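Local coordinates for apoptosis regulator ced-9 (Caenorhabditis elegans, PDB 1OHU), which restrains programmed cell death by sequestering the activator ced-4, which it releases when egl-1 binds, at residues R103-I108 with T135-I139. The protein carries 3 engineered substitutions. Residues are numbered along the deposited sequence; the frame is centred on the assembly and turned at random.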
loop_
_atom_site.group_PDB
_atom_site.type_symbol
_atom_site.label_atom_id
_atom_site.label_comp_id
_atom_site.label_asym_id
_atom_site.label_seq_id
_atom_site.Cartn_x
_atom_site.Cartn_y
_atom_site.Cartn_z
ATOM N N ARG A 103 5.154 7.329 4.439
ATOM C CA ARG A 103 5.623 5.958 4.563
ATOM C C ARG A 103 4.430 5.016 4.391
ATOM O O ARG A 103 4.553 3.940 3.802
ATOM C CB ARG A 103 6.276 5.729 5.933
ATOM C CG ARG A 103 7.126 4.463 5.999
ATOM C CD ARG A 103 7.617 4.157 7.407
ATOM N NE ARG A 103 8.597 3.070 7.404
ATOM C CZ ARG A 103 9.069 2.465 8.493
ATOM N NH1 ARG A 103 8.653 2.832 9.700
ATOM N NH2 ARG A 103 9.968 1.496 8.375
ATOM N N LEU A 104 3.279 5.438 4.903
ATOM C CA LEU A 104 2.059 4.647 4.813
ATOM C C LEU A 104 1.708 4.387 3.353
ATOM O O LEU A 104 1.582 3.242 2.919
ATOM C CB LEU A 104 0.911 5.394 5.494
ATOM C CG LEU A 104 -0.503 4.828 5.348
ATOM C CD1 LEU A 104 -0.579 3.439 5.950
ATOM C CD2 LEU A 104 -1.485 5.764 6.032
ATOM N N ILE A 105 1.556 5.474 2.607
ATOM C CA ILE A 105 1.223 5.439 1.191
ATOM C C ILE A 105 2.264 4.663 0.393
ATOM O O ILE A 105 1.926 3.886 -0.495
ATOM C CB ILE A 105 1.135 6.881 0.640
ATOM C CG1 ILE A 105 -0.000 7.625 1.346
ATOM C CG2 ILE A 105 0.940 6.868 -0.868
ATOM C CD1 ILE A 105 -0.054 9.097 1.020
ATOM N N GLY A 106 3.532 4.886 0.716
ATOM C CA GLY A 106 4.607 4.212 0.015
ATOM C C GLY A 106 4.591 2.717 0.226
ATOM O O GLY A 106 4.833 1.953 -0.708
ATOM N N LEU A 107 4.306 2.289 1.454
ATOM C CA LEU A 107 4.260 0.859 1.765
ATOM C C LEU A 107 3.134 0.148 1.013
ATOM O O LEU A 107 3.334 -0.941 0.468
ATOM C CB LEU A 107 4.093 0.648 3.273
ATOM C CG LEU A 107 5.276 1.083 4.141
ATOM C CD1 LEU A 107 4.929 0.906 5.606
ATOM C CD2 LEU A 107 6.499 0.269 3.783
ATOM N N ILE A 108 1.953 0.762 0.993
ATOM C CA ILE A 108 0.812 0.178 0.297
ATOM C C ILE A 108 1.067 0.223 -1.212
ATOM O O ILE A 108 0.851 -0.763 -1.917
ATOM C CB ILE A 108 -0.498 0.936 0.626
ATOM C CG1 ILE A 108 -0.854 0.742 2.102
ATOM C CG2 ILE A 108 -1.629 0.430 -0.249
ATOM C CD1 ILE A 108 -2.172 1.371 2.518
ATOM N N THR A 135 2.445 -6.486 4.716
ATOM C CA THR A 135 2.128 -5.069 4.565
ATOM C C THR A 135 1.144 -4.592 5.636
ATOM O O THR A 135 1.376 -3.587 6.306
ATOM C CB THR A 135 1.550 -4.785 3.151
ATOM O OG1 THR A 135 2.486 -5.225 2.152
ATOM C CG2 THR A 135 1.300 -3.290 2.965
ATOM N N SER A 136 0.057 -5.332 5.811
ATOM C CA SER A 136 -0.969 -4.992 6.798
ATOM C C SER A 136 -0.424 -5.001 8.228
ATOM O O SER A 136 -0.718 -4.117 9.026
ATOM C CB SER A 136 -2.131 -5.984 6.707
ATOM O OG SER A 136 -2.684 -6.023 5.402
ATOM N N LEU A 137 0.362 -6.018 8.542
ATOM C CA LEU A 137 0.940 -6.163 9.868
ATOM C C LEU A 137 1.962 -5.059 10.156
ATOM O O LEU A 137 1.914 -4.407 11.196
ATOM C CB LEU A 137 1.592 -7.546 9.975
ATOM C CG LEU A 137 2.109 -8.063 11.316
ATOM C CD1 LEU A 137 2.470 -9.541 11.178
ATOM C CD2 LEU A 137 3.316 -7.248 11.751
ATOM N N PHE A 138 2.886 -4.853 9.229
ATOM C CA PHE A 138 3.915 -3.836 9.400
ATOM C C PHE A 138 3.296 -2.473 9.698
ATOM O O PHE A 138 3.739 -1.768 10.604
ATOM C CB PHE A 138 4.780 -3.768 8.136
ATOM C CG PHE A 138 6.019 -2.933 8.283
ATOM C CD1 PHE A 138 5.975 -1.556 8.091
ATOM C CD2 PHE A 138 7.237 -3.528 8.589
ATOM C CE1 PHE A 138 7.130 -0.782 8.195
ATOM C CE2 PHE A 138 8.398 -2.767 8.696
ATOM C CZ PHE A 138 8.348 -1.391 8.498
ATOM N N ILE A 139 2.258 -2.123 8.947
ATOM C CA ILE A 139 1.568 -0.847 9.102
ATOM C C ILE A 139 0.742 -0.759 10.376
ATOM O O ILE A 139 0.661 0.303 10.994
ATOM C CB ILE A 139 0.645 -0.568 7.895
ATOM C CG1 ILE A 139 1.477 -0.508 6.610
ATOM C CG2 ILE A 139 -0.092 0.745 8.093
ATOM C CD1 ILE A 139 0.679 -0.140 5.377
HETATM O O HOH W 1 4.345 -3.255 1.243
#
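The guanidinium of Arg103 meets the ring of Phe138 at its rim, the two planes standing almost perpendicular (89°). Arg103 NH2 lies 3.3 Å from CZ of Phe138, near the ring plane, while ring atom CE1 sits over one face of the guanidinium. The edge of the phenyl group is thus turned against the flat of the cation, so this is not a cation-pi stack; the cation-pi partner of Phe138 is Arg142, and Arg103 NH1 is hydrogen-bonded to the carbonyl of Pro98. With CG anti to the backbone N (chi1 -164°) and the chain extended through NE, Arg103 carries its guanidinium to the ring. Leu107 approaches the same ring obliquely, its CD1 3.7 Å from Phe138 CD1, and also touches Ile139 CG1. Ile139 in turn inserts its CD1 between Leu104 and Ile108, reaching Ile108 CG1 at 3.7 Å, while its CG2 branch presses tightly on Leu104 CD1 (3.5 Å). At the other end, a water donates to both Leu107 O (2.6 Å) and Thr135 OG1 (2.9 Å), bridging the helices; OG1 is also bonded to Leu131 O. Were Arg103 an alanine, the CE1-CZ rim of Phe138 would probably lose its flat partner, and Pro98 O its guanidinium donor. The segments run nearly antiparallel (166°), their axes 10.5 Å apart, joining helix 101-118, which carries much of the predicted BH1 motif, to helix 128-144 within the helical Bcl-2 fold. Directly, the helices meet through apolar branches and one arginine-aromatic contact, so their cohesion here rests mainly on shape and burial, with polar linkage supplied by the water.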